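Local atomic coordinates of alkane monooxygenase (Geobacillus thermodenitrificans, PDB entry 3B9O), a protein that belongs to the luciferase-like monooxygenase family of TIM-barrel proteins and binds flavin mononucleotide in a pocket at one end of its barrel. Residues V15-H20 / A77-V82; I62-R67 / H138-D143; F105-E110 / V134-L139. All blocks are in the same frame, centred on the assembly; numbering follows the deposited sequence.

Interaction 1: V15-H20 / A77-V82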
loop_
_atom_site.group_PDB
_atom_site.type_symbol
_atom_site.label_atom_id
_atom_site.label_comp_id
_atom_site.label_asym_id
_atom_site.label_seq_id
_atom_site.Cartn_x
_atom_site.Cartn_y
_atom_site.Cartn_z
ATOM N N VAL A 15 11.092 -10.272 -6.538
ATOM C CA VAL A 15 12.190 -9.761 -7.358
ATOM C C VAL A 15 11.726 -8.588 -8.222
ATOM O O VAL A 15 12.138 -7.432 -7.962
ATOM C CB VAL A 15 12.849 -10.887 -8.213
ATOM C CG1 VAL A 15 13.940 -10.319 -9.152
ATOM C CG2 VAL A 15 13.342 -12.027 -7.310
ATOM N N GLY A 16 10.885 -8.858 -9.223
ATOM C CA GLY A 16 10.418 -7.805 -10.137
ATOM C C GLY A 16 9.070 -7.330 -9.654
ATOM O O GLY A 16 8.103 -8.080 -9.686
ATOM N N HIS A 17 9.019 -6.079 -9.190
ATOM C CA HIS A 17 7.797 -5.466 -8.676
ATOM C C HIS A 17 7.096 -4.591 -9.762
ATOM O O HIS A 17 6.097 -5.009 -10.350
ATOM C CB HIS A 17 8.128 -4.662 -7.412
ATOM C CG HIS A 17 6.942 -3.981 -6.782
ATOM N ND1 HIS A 17 7.085 -2.999 -5.818
ATOM C CD2 HIS A 17 5.607 -4.158 -6.944
ATOM C CE1 HIS A 17 5.885 -2.590 -5.430
ATOM N NE2 HIS A 17 4.974 -3.267 -6.107
ATOM N N ILE A 18 7.644 -3.406 -10.034
ATOM C CA ILE A 18 7.074 -2.477 -11.030
ATOM C C ILE A 18 8.005 -2.299 -12.253
ATOM O O ILE A 18 7.533 -2.392 -13.385
ATOM C CB ILE A 18 6.752 -1.064 -10.430
ATOM C CG1 ILE A 18 5.763 -1.154 -9.253
ATOM C CG2 ILE A 18 6.232 -0.096 -11.528
ATOM C CD1 ILE A 18 4.378 -1.777 -9.602
ATOM N N ALA A 19 9.296 -2.027 -12.025
ATOM C CA ALA A 19 10.262 -1.772 -13.116
ATOM C C ALA A 19 10.828 -3.061 -13.741
ATOM O O ALA A 19 11.967 -3.455 -13.521
ATOM C CB ALA A 19 11.390 -0.828 -12.645
ATOM N N HIS A 20 10.025 -3.710 -14.557
ATOM C CA HIS A 20 10.432 -5.038 -15.077
ATOM C C HIS A 20 11.651 -5.031 -15.956
ATOM O O HIS A 20 11.871 -4.091 -16.717
ATOM C CB HIS A 20 9.210 -5.773 -15.599
ATOM C CG HIS A 20 8.210 -5.998 -14.507
ATOM N ND1 HIS A 20 6.956 -5.417 -14.489
ATOM C CD2 HIS A 20 8.333 -6.671 -13.345
ATOM C CE1 HIS A 20 6.332 -5.771 -13.381
ATOM N NE2 HIS A 20 7.151 -6.528 -12.665
ATOM N N ALA A 77 10.771 -12.734 -13.809
ATOM C CA ALA A 77 10.541 -12.523 -12.355
ATOM C C ALA A 77 9.453 -11.465 -12.012
ATOM O O ALA A 77 9.598 -10.652 -11.065
ATOM C CB ALA A 77 11.860 -12.222 -11.649
ATOM N N VAL A 78 8.372 -11.505 -12.774
ATOM C CA VAL A 78 7.243 -10.571 -12.625
ATOM C C VAL A 78 6.356 -10.997 -11.440
ATOM O O VAL A 78 5.355 -11.689 -11.607
ATOM C CB VAL A 78 6.440 -10.425 -13.987
ATOM C CG1 VAL A 78 5.140 -9.589 -13.792
ATOM C CG2 VAL A 78 7.334 -9.808 -15.067
ATOM N N GLN A 79 6.782 -10.626 -10.221
ATOM C CA GLN A 79 6.012 -10.891 -8.995
ATOM C C GLN A 79 5.883 -12.381 -8.659
ATOM O O GLN A 79 5.046 -12.769 -7.874
ATOM C CB GLN A 79 4.659 -10.165 -9.020
ATOM C CG GLN A 79 4.887 -8.649 -8.822
ATOM C CD GLN A 79 3.640 -7.774 -8.843
ATOM O OE1 GLN A 79 2.575 -8.154 -8.352
ATOM N NE2 GLN A 79 3.785 -6.572 -9.395
ATOM N N ILE A 80 6.742 -13.189 -9.293
ATOM C CA ILE A 80 6.955 -14.611 -8.971
ATOM C C ILE A 80 8.476 -14.847 -9.171
ATOM O O ILE A 80 9.055 -14.390 -10.144
ATOM C CB ILE A 80 6.018 -15.566 -9.804
ATOM C CG1 ILE A 80 6.058 -17.012 -9.226
ATOM C CG2 ILE A 80 6.338 -15.467 -11.341
ATOM C CD1 ILE A 80 5.042 -18.001 -9.785
ATOM N N PRO A 81 9.158 -15.401 -8.170
ATOM C CA PRO A 81 8.662 -15.808 -6.850
ATOM C C PRO A 81 8.200 -14.578 -6.014
ATOM O O PRO A 81 8.629 -13.431 -6.289
ATOM C CB PRO A 81 9.890 -16.447 -6.221
ATOM C CG PRO A 81 11.058 -15.671 -6.858
ATOM C CD PRO A 81 10.619 -15.577 -8.284
ATOM N N VAL A 82 7.318 -14.830 -5.044
ATOM C CA VAL A 82 6.847 -13.812 -4.095
ATOM C C VAL A 82 6.772 -14.434 -2.701
ATOM O O VAL A 82 6.177 -15.496 -2.543
ATOM C CB VAL A 82 5.352 -13.458 -4.191
ATOM C CG1 VAL A 82 4.998 -12.021 -3.754
ATOM C CG2 VAL A 82 4.539 -14.202 -5.255
HETATM O O HOH W 1 9.612 -11.943 -8.181
#
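Gly16 and Val78 pair two loops of the TIM barrel through a single backbone bridge beside the flavin pocket; residues 15-20 follow strand 6-12, and residues 77-82 follow helix 71-75. Both backbone polar atoms of Gly16 take part. Its N gives a weak bond to Ala77 O (2.9 Å, N-H...O 128°), and its O accepts from Gln79 N at 2.9 Å. Having no side chain, Gly16 can lay its backbone directly against Ala77 O and Gln79 N. Ala77, the first residue to leave the helical conformation after helix 71-75, has the positive phi of a Schellman motif; its small methyl lies against Val15 CG1 at 3.8 Å.

Gln79 suits its place because a long amide can reach past Gly16. CG starts out beside its own backbone N (chi1 -72°), the chain beyond is extended, and NE2 donates to His17 O at 2.9 Å (155°), approaching tilted from the carbonyl plane while the acceptor lies almost in the amide plane. The same NE2 sits at the edge of the His17 ring, and OE1 is taken by Tyr63 OH. The branched Val78 lays CG2 over one face of the His20 ring, 4.0 Å from its centroid, in a CH-pi contact; His308 and His311 also meet that ring.

Toward the surface, Pro81, preceded by a cis peptide, meets Val15 through its ring. Between them a water accepts from Val15 N at 2.8 Å and donates to Ala77 O and, at 2.6 Å, to Pro81 O.

Interaction 2: I62-R67 / H138-D143. With FMN (flavin mononucleotide), chain C.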
loop_
_atom_site.group_PDB
_atom_site.type_symbol
_atom_site.label_atom_id
_atom_site.label_comp_id
_atom_site.label_asym_id
_atom_site.label_seq_id
_atom_site.Cartn_x
_atom_site.Cartn_y
_atom_site.Cartn_z
ATOM N N ILE A 62 -0.906 -15.240 -9.782
ATOM C CA ILE A 62 0.213 -15.332 -10.698
ATOM C C ILE A 62 -0.220 -14.634 -11.962
ATOM O O ILE A 62 -1.388 -14.697 -12.343
ATOM C CB ILE A 62 0.621 -16.828 -10.960
ATOM C CG1 ILE A 62 1.108 -17.473 -9.640
ATOM C CG2 ILE A 62 1.682 -16.938 -12.082
ATOM C CD1 ILE A 62 1.233 -19.055 -9.625
ATOM N N TYR A 63 0.731 -13.941 -12.559
ATOM C CA TYR A 63 0.565 -13.191 -13.783
ATOM C C TYR A 63 0.643 -14.140 -14.990
ATOM O O TYR A 63 1.691 -14.287 -15.589
ATOM C CB TYR A 63 1.647 -12.121 -13.856
ATOM C CG TYR A 63 1.347 -10.976 -12.923
ATOM C CD1 TYR A 63 0.735 -9.810 -13.394
ATOM C CD2 TYR A 63 1.643 -11.064 -11.562
ATOM C CE1 TYR A 63 0.433 -8.756 -12.537
ATOM C CE2 TYR A 63 1.345 -10.013 -10.694
ATOM C CZ TYR A 63 0.728 -8.879 -11.184
ATOM O OH TYR A 63 0.453 -7.845 -10.349
ATOM N N ASP A 64 -0.480 -14.768 -15.297
ATOM C CA ASP A 64 -0.519 -15.840 -16.311
ATOM C C ASP A 64 -1.517 -15.477 -17.401
ATOM O O ASP A 64 -2.097 -16.357 -18.023
ATOM C CB ASP A 64 -0.877 -17.196 -15.666
ATOM C CG ASP A 64 -2.224 -17.179 -14.971
ATOM O OD1 ASP A 64 -2.957 -16.168 -15.090
ATOM O OD2 ASP A 64 -2.556 -18.171 -14.277
ATOM N N VAL A 65 -1.735 -14.184 -17.606
ATOM C CA VAL A 65 -2.744 -13.750 -18.579
ATOM C C VAL A 65 -2.069 -13.566 -19.931
ATOM O O VAL A 65 -2.516 -14.127 -20.943
ATOM C CB VAL A 65 -3.527 -12.484 -18.123
ATOM C CG1 VAL A 65 -4.334 -11.893 -19.289
ATOM C CG2 VAL A 65 -4.450 -12.819 -16.934
ATOM N N TYR A 66 -0.980 -12.795 -19.942
ATOM C CA TYR A 66 -0.244 -12.557 -21.167
ATOM C C TYR A 66 0.338 -13.879 -21.726
ATOM O O TYR A 66 0.989 -14.655 -21.008
ATOM C CB TYR A 66 0.820 -11.489 -20.940
ATOM C CG TYR A 66 1.759 -11.251 -22.107
ATOM C CD1 TYR A 66 1.310 -10.664 -23.293
ATOM C CD2 TYR A 66 3.099 -11.613 -22.019
ATOM C CE1 TYR A 66 2.185 -10.440 -24.354
ATOM C CE2 TYR A 66 3.975 -11.400 -23.061
ATOM C CZ TYR A 66 3.508 -10.820 -24.236
ATOM O OH TYR A 66 4.393 -10.587 -25.266
ATOM N N ARG A 67 0.051 -14.124 -23.013
ATOM C CA ARG A 67 0.323 -15.388 -23.717
ATOM C C ARG A 67 -0.254 -16.628 -23.044
ATOM O O ARG A 67 0.258 -17.740 -23.226
ATOM C CB ARG A 67 1.818 -15.543 -24.024
ATOM C CG ARG A 67 2.401 -14.295 -24.716
ATOM C CD ARG A 67 3.872 -14.374 -24.954
ATOM N NE ARG A 67 4.202 -15.544 -25.754
ATOM C CZ ARG A 67 4.638 -15.515 -27.017
ATOM N NH1 ARG A 67 4.826 -14.353 -27.663
ATOM N NH2 ARG A 67 4.898 -16.664 -27.626
ATOM N N HIS A 138 -7.298 -9.759 -8.174
ATOM C CA HIS A 138 -7.884 -9.807 -9.507
ATOM C C HIS A 138 -7.186 -10.843 -10.349
ATOM O O HIS A 138 -7.296 -10.794 -11.581
ATOM C CB HIS A 138 -7.698 -8.442 -10.184
ATOM C CG HIS A 138 -6.332 -7.872 -9.986
ATOM N ND1 HIS A 138 -6.067 -6.874 -9.072
ATOM C CD2 HIS A 138 -5.142 -8.194 -10.545
ATOM C CE1 HIS A 138 -4.780 -6.581 -9.104
ATOM N NE2 HIS A 138 -4.195 -7.370 -9.990
ATOM N N LEU A 139 -6.420 -11.725 -9.701
ATOM C CA LEU A 139 -5.607 -12.718 -10.409
ATOM C C LEU A 139 -6.203 -14.110 -10.204
ATOM O O LEU A 139 -6.159 -14.637 -9.088
ATOM C CB LEU A 139 -4.140 -12.642 -9.967
ATOM C CG LEU A 139 -3.325 -11.379 -10.320
ATOM C CD1 LEU A 139 -2.029 -11.326 -9.525
ATOM C CD2 LEU A 139 -3.018 -11.268 -11.793
ATOM N N PRO A 140 -6.796 -14.697 -11.277
ATOM C CA PRO A 140 -7.574 -15.957 -11.199
ATOM C C PRO A 140 -6.882 -17.198 -10.615
ATOM O O PRO A 140 -7.589 -18.072 -10.102
ATOM C CB PRO A 140 -8.000 -16.221 -12.662
ATOM C CG PRO A 140 -7.059 -15.383 -13.496
ATOM C CD PRO A 140 -6.793 -14.156 -12.653
ATOM N N SER A 141 -5.551 -17.294 -10.680
ATOM C CA SER A 141 -4.877 -18.467 -10.113
ATOM C C SER A 141 -4.977 -18.534 -8.587
ATOM O O SER A 141 -4.966 -19.635 -8.021
ATOM C CB SER A 141 -3.419 -18.578 -10.560
ATOM O OG SER A 141 -2.553 -17.765 -9.777
ATOM N N ALA A 142 -5.114 -17.375 -7.931
ATOM C CA ALA A 142 -5.377 -17.360 -6.489
ATOM C C ALA A 142 -6.729 -18.064 -6.151
ATOM O O ALA A 142 -6.806 -18.907 -5.250
ATOM C CB ALA A 142 -5.321 -15.934 -5.943
ATOM N N ASP A 143 -7.786 -17.764 -6.901
ATOM C CA ASP A 143 -9.072 -18.401 -6.615
ATOM C C ASP A 143 -9.046 -19.920 -6.801
ATOM O O ASP A 143 -9.722 -20.647 -6.041
ATOM C CB ASP A 143 -10.195 -17.767 -7.430
ATOM C CG ASP A 143 -10.321 -16.304 -7.154
ATOM O OD1 ASP A 143 -11.272 -15.900 -6.475
ATOM O OD2 ASP A 143 -9.420 -15.551 -7.554
HETATM N N1 FMN C . -3.764 -5.223 -6.083
HETATM C C2 FMN C . -3.110 -6.213 -5.432
HETATM O O2 FMN C . -3.613 -7.374 -5.455
HETATM N N3 FMN C . -1.941 -5.908 -4.780
HETATM C C4 FMN C . -1.434 -4.634 -4.770
HETATM O O4 FMN C . -0.373 -4.379 -4.162
HETATM C C4A FMN C . -2.114 -3.603 -5.436
HETATM N N5 FMN C . -1.670 -2.310 -5.461
HETATM C C5A FMN C . -2.374 -1.354 -6.146
HETATM C C6 FMN C . -1.942 -0.014 -6.204
HETATM C C7 FMN C . -2.686 0.956 -6.902
HETATM C C7M FMN C . -2.234 2.399 -6.977
HETATM C C8 FMN C . -3.866 0.596 -7.537
HETATM C C8M FMN C . -4.673 1.627 -8.293
HETATM C C9 FMN C . -4.307 -0.732 -7.492
HETATM C C9A FMN C . -3.570 -1.713 -6.805
HETATM N N10 FMN C . -4.002 -3.000 -6.764
HETATM C C10 FMN C . -3.297 -3.941 -6.104
HETATM C "C1'" FMN C . -5.250 -3.420 -7.436
HETATM C "C2'" FMN C . -6.400 -3.456 -6.414
HETATM O "O2'" FMN C . -5.931 -3.135 -5.104
HETATM C "C3'" FMN C . -7.167 -4.786 -6.325
HETATM O "O3'" FMN C . -6.300 -5.938 -6.243
HETATM C "C4'" FMN C . -8.283 -4.915 -7.386
HETATM O "O4'" FMN C . -8.185 -6.140 -8.119
HETATM C "C5'" FMN C . -8.349 -3.762 -8.393
HETATM O "O5'" FMN C . -9.249 -2.825 -7.816
HETATM P P FMN C . -10.196 -1.860 -8.684
HETATM O O1P FMN C . -10.688 -2.732 -9.828
HETATM O O2P FMN C . -11.236 -1.446 -7.685
HETATM O O3P FMN C . -9.303 -0.753 -9.210
HETATM O O HOH W 2 -3.707 -15.718 -12.352
HETATM O O HOH W 3 -1.967 -6.505 -10.795
#
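Leu139 reaches from just before helix 140-145 into the loop 62-67, and its branched end touches both a backbone carbonyl and a ring. Its CB stands 4.2 Å from Ile62 N and equally near the O of that residue. With chi1 at -67°, CG lies beside the backbone N of Leu139, and the two methyls then divide: CD2 touches Ile62 O at 3.8 Å, while CD1 lies over a face of the Tyr63 ring, nearest CE2 at 3.8 Å, as a CH-pi contact. Both methyls are on the same face of that ring. A broad aromatic suits the position because it covers the leucine with carbon and still carries a polar tip beyond it.

Ser141 is small enough to approach the loop backbone. Its OG, turned between backbone N and carbonyl carbon (chi1 83°), accepts a weak bond from Ile62 N at 3.0 Å (N-H...O 125°). Water also joins these places: one molecule donates to Asp64 OD1 and to Ile62 O, the latter at a very short and doubtful 2.5 Å, and accepts from Ser141 N. Asp64 thus holds the water that accepts from Ser141 N in the first helical turn.

The tip of Tyr63, already bonded to Gln79, receives a second water at 2.8 Å from its OH; this water lies so close to His138 NE2 that the length is doubtful. Across the imidazole, ND1 faces the flavin mononucleotide: O4' lies in a very short bond of 2.4 Å, whose length is doubtful, and O3' takes a weak one. Tyr63 is thereby linked through water and His138 to the ribityl chain, and the arrangement is that of a second-shell loop, 62-67, packed behind the pocket residue His138 at the C-terminal end of a TIM barrel.

Interaction 3: F105-E110 / V134-L139. With FMN (flavin mononucleotide), chain C.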
loop_
_atom_site.group_PDB
_atom_site.type_symbol
_atom_site.label_atom_id
_atom_site.label_comp_id
_atom_site.label_asym_id
_atom_site.label_seq_id
_atom_site.Cartn_x
_atom_site.Cartn_y
_atom_site.Cartn_z
ATOM N N PHE A 105 -2.913 -6.920 2.002
ATOM C CA PHE A 105 -3.476 -8.229 2.337
ATOM C C PHE A 105 -4.931 -8.266 1.837
ATOM O O PHE A 105 -5.717 -7.356 2.087
ATOM C CB PHE A 105 -3.412 -8.511 3.846
ATOM C CG PHE A 105 -4.208 -9.732 4.251
ATOM C CD1 PHE A 105 -5.532 -9.597 4.692
ATOM C CD2 PHE A 105 -3.670 -11.010 4.121
ATOM C CE1 PHE A 105 -6.286 -10.725 5.048
ATOM C CE2 PHE A 105 -4.402 -12.146 4.490
ATOM C CZ PHE A 105 -5.724 -11.997 4.950
ATOM N N SER A 106 -5.251 -9.315 1.093
ATOM C CA SER A 106 -6.547 -9.485 0.433
ATOM C C SER A 106 -7.660 -9.998 1.359
ATOM O O SER A 106 -7.446 -10.901 2.180
ATOM C CB SER A 106 -6.367 -10.489 -0.721
ATOM O OG SER A 106 -7.568 -10.668 -1.390
ATOM N N THR A 107 -8.848 -9.423 1.190
ATOM C CA THR A 107 -10.086 -9.864 1.847
ATOM C C THR A 107 -10.740 -11.136 1.216
ATOM O O THR A 107 -11.728 -11.675 1.735
ATOM C CB THR A 107 -11.132 -8.714 1.846
ATOM O OG1 THR A 107 -11.303 -8.186 0.525
ATOM C CG2 THR A 107 -10.685 -7.560 2.769
ATOM N N THR A 108 -10.177 -11.618 0.129
ATOM C CA THR A 108 -10.914 -12.538 -0.735
ATOM C C THR A 108 -10.745 -14.008 -0.322
ATOM O O THR A 108 -11.680 -14.795 -0.514
ATOM C CB THR A 108 -10.575 -12.284 -2.214
ATOM O OG1 THR A 108 -10.838 -10.912 -2.514
ATOM C CG2 THR A 108 -11.409 -13.161 -3.153
ATOM N N TYR A 109 -9.585 -14.353 0.273
ATOM C CA TYR A 109 -9.202 -15.773 0.460
ATOM C C TYR A 109 -9.189 -16.262 1.911
ATOM O O TYR A 109 -9.820 -17.269 2.227
ATOM C CB TYR A 109 -7.865 -16.095 -0.282
ATOM C CG TYR A 109 -7.908 -15.657 -1.728
ATOM C CD1 TYR A 109 -8.774 -16.288 -2.641
ATOM C CD2 TYR A 109 -7.145 -14.574 -2.174
ATOM C CE1 TYR A 109 -8.865 -15.864 -3.965
ATOM C CE2 TYR A 109 -7.221 -14.137 -3.509
ATOM C CZ TYR A 109 -8.093 -14.787 -4.385
ATOM O OH TYR A 109 -8.176 -14.370 -5.689
ATOM N N GLU A 110 -8.521 -15.538 2.802
ATOM C CA GLU A 110 -8.263 -16.070 4.146
ATOM C C GLU A 110 -9.183 -15.437 5.213
ATOM O O GLU A 110 -9.508 -14.239 5.130
ATOM C CB GLU A 110 -6.772 -15.908 4.500
ATOM C CG GLU A 110 -5.763 -16.484 3.447
ATOM C CD GLU A 110 -4.322 -16.053 3.738
ATOM O OE1 GLU A 110 -3.627 -15.475 2.836
ATOM O OE2 GLU A 110 -3.899 -16.265 4.901
ATOM N N VAL A 134 -6.056 -2.639 2.247
ATOM C CA VAL A 134 -7.200 -3.510 1.979
ATOM C C VAL A 134 -7.397 -3.608 0.484
ATOM O O VAL A 134 -7.583 -2.614 -0.197
ATOM C CB VAL A 134 -8.491 -2.982 2.615
ATOM C CG1 VAL A 134 -9.661 -3.970 2.331
ATOM C CG2 VAL A 134 -8.298 -2.820 4.085
ATOM N N VAL A 135 -7.347 -4.838 -0.002
ATOM C CA VAL A 135 -7.353 -5.133 -1.417
ATOM C C VAL A 135 -8.375 -6.275 -1.668
ATOM O O VAL A 135 -8.698 -7.018 -0.739
ATOM C CB VAL A 135 -5.883 -5.507 -1.787
ATOM C CG1 VAL A 135 -5.779 -6.743 -2.609
ATOM C CG2 VAL A 135 -5.135 -4.284 -2.324
ATOM N N THR A 136 -8.910 -6.369 -2.890
ATOM C CA THR A 136 -9.734 -7.522 -3.302
ATOM C C THR A 136 -9.030 -8.544 -4.214
ATOM O O THR A 136 -9.485 -9.672 -4.300
ATOM C CB THR A 136 -11.037 -7.109 -4.040
ATOM O OG1 THR A 136 -10.710 -6.168 -5.059
ATOM C CG2 THR A 136 -12.044 -6.465 -3.080
ATOM N N SER A 137 -7.970 -8.193 -4.936
ATOM C CA SER A 137 -7.313 -9.238 -5.789
ATOM C C SER A 137 -8.055 -9.523 -7.114
ATOM O O SER A 137 -9.292 -9.560 -7.171
ATOM C CB SER A 137 -7.163 -10.581 -5.049
ATOM O OG SER A 137 -6.365 -10.455 -3.865
ATOM N N HIS A 138 -7.298 -9.759 -8.174
ATOM C CA HIS A 138 -7.884 -9.807 -9.507
ATOM C C HIS A 138 -7.186 -10.843 -10.349
ATOM O O HIS A 138 -7.296 -10.794 -11.581
ATOM C CB HIS A 138 -7.698 -8.442 -10.184
ATOM C CG HIS A 138 -6.332 -7.872 -9.986
ATOM N ND1 HIS A 138 -6.067 -6.874 -9.072
ATOM C CD2 HIS A 138 -5.142 -8.194 -10.545
ATOM C CE1 HIS A 138 -4.780 -6.581 -9.104
ATOM N NE2 HIS A 138 -4.195 -7.370 -9.990
ATOM N N LEU A 139 -6.420 -11.725 -9.701
ATOM C CA LEU A 139 -5.607 -12.718 -10.409
ATOM C C LEU A 139 -6.203 -14.110 -10.204
ATOM O O LEU A 139 -6.159 -14.637 -9.088
ATOM C CB LEU A 139 -4.140 -12.642 -9.967
ATOM C CG LEU A 139 -3.325 -11.379 -10.320
ATOM C CD1 LEU A 139 -2.029 -11.326 -9.525
ATOM C CD2 LEU A 139 -3.018 -11.268 -11.793
HETATM N N1 FMN C . -3.764 -5.223 -6.083
HETATM C C2 FMN C . -3.110 -6.213 -5.432
HETATM O O2 FMN C . -3.613 -7.374 -5.455
HETATM N N3 FMN C . -1.941 -5.908 -4.780
HETATM C C4 FMN C . -1.434 -4.634 -4.770
HETATM O O4 FMN C . -0.373 -4.379 -4.162
HETATM C C4A FMN C . -2.114 -3.603 -5.436
HETATM N N5 FMN C . -1.670 -2.310 -5.461
HETATM C C5A FMN C . -2.374 -1.354 -6.146
HETATM C C6 FMN C . -1.942 -0.014 -6.204
HETATM C C7 FMN C . -2.686 0.956 -6.902
HETATM C C7M FMN C . -2.234 2.399 -6.977
HETATM C C8 FMN C . -3.866 0.596 -7.537
HETATM C C8M FMN C . -4.673 1.627 -8.293
HETATM C C9 FMN C . -4.307 -0.732 -7.492
HETATM C C9A FMN C . -3.570 -1.713 -6.805
HETATM N N10 FMN C . -4.002 -3.000 -6.764
HETATM C C10 FMN C . -3.297 -3.941 -6.104
HETATM C "C1'" FMN C . -5.250 -3.420 -7.436
HETATM C "C2'" FMN C . -6.400 -3.456 -6.414
HETATM O "O2'" FMN C . -5.931 -3.135 -5.104
HETATM C "C3'" FMN C . -7.167 -4.786 -6.325
HETATM O "O3'" FMN C . -6.300 -5.938 -6.243
HETATM C "C4'" FMN C . -8.283 -4.915 -7.386
HETATM O "O4'" FMN C . -8.185 -6.140 -8.119
HETATM C "C5'" FMN C . -8.349 -3.762 -8.393
HETATM O "O5'" FMN C . -9.249 -2.825 -7.816
HETATM P P FMN C . -10.196 -1.860 -8.684
HETATM O O1P FMN C . -10.688 -2.732 -9.828
HETATM O O2P FMN C . -11.236 -1.446 -7.685
HETATM O O3P FMN C . -9.303 -0.753 -9.210
#
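Phe105 and Ser106 run parallel to Val134 and Val135 as neighbouring strand ends, CA of Ser106 lying 4.8 Å from CA of Val135, and Thr107 N closes the pairing with a nearly straight bond to Val135 O (3.1 Å, 171°). Thr107 suits this strand end with one polar and one apolar branch: OG1 lies near the same carbonyl, while CG2 packs on Val134 CG1 at 3.8 Å.

Beyond the strands, hydroxyls take over. Ser106 OG, anti to its own N (chi1 -179°), accepts from Thr108 N at 3.2 Å in an ST turn and shares a hydrogen bond with Ser137 OG at 2.8 Å. Thr108 OG1 donates to Thr136 O in a short 2.6 Å bond, so that two side chains hold residues 136-137. Tyr109 passes obliquely by Ser137 and bonds to Asp143.

On the ligand side, Ser137 N donates to O3' of the flavin mononucleotide at 3.1 Å. Val135 presses CG2 to within 3.1 Å of O2', its chi1 of 133° off the staggered positions. The contact joins the strands of one beta-alpha-beta unit; the end of strand 130-135 and the loop after it hold the cofactor, at the C-terminal end of the barrel where TIM-barrel sites lie.

Overall arrangement
From the N terminus, the loop after strand 6-12 is tied by interaction 1 to the loop before helix 89-94, closing a span that includes strand 53-57. Residues 62-67 leave from within that span and reach forward to 138-143, so interactions 1 and 2 cross; they also touch, with Ile80 packed on Ile62. Interaction 3 opens after interaction 1 has closed, inside the span of interaction 2: it links strands 100-106 and 130-135, and both end on the same run, sharing His138 and Leu139. A probable hydrogen bond from Asp143 to Tyr109 also connects them. Together they join successive loops at the flavin end of the barrel.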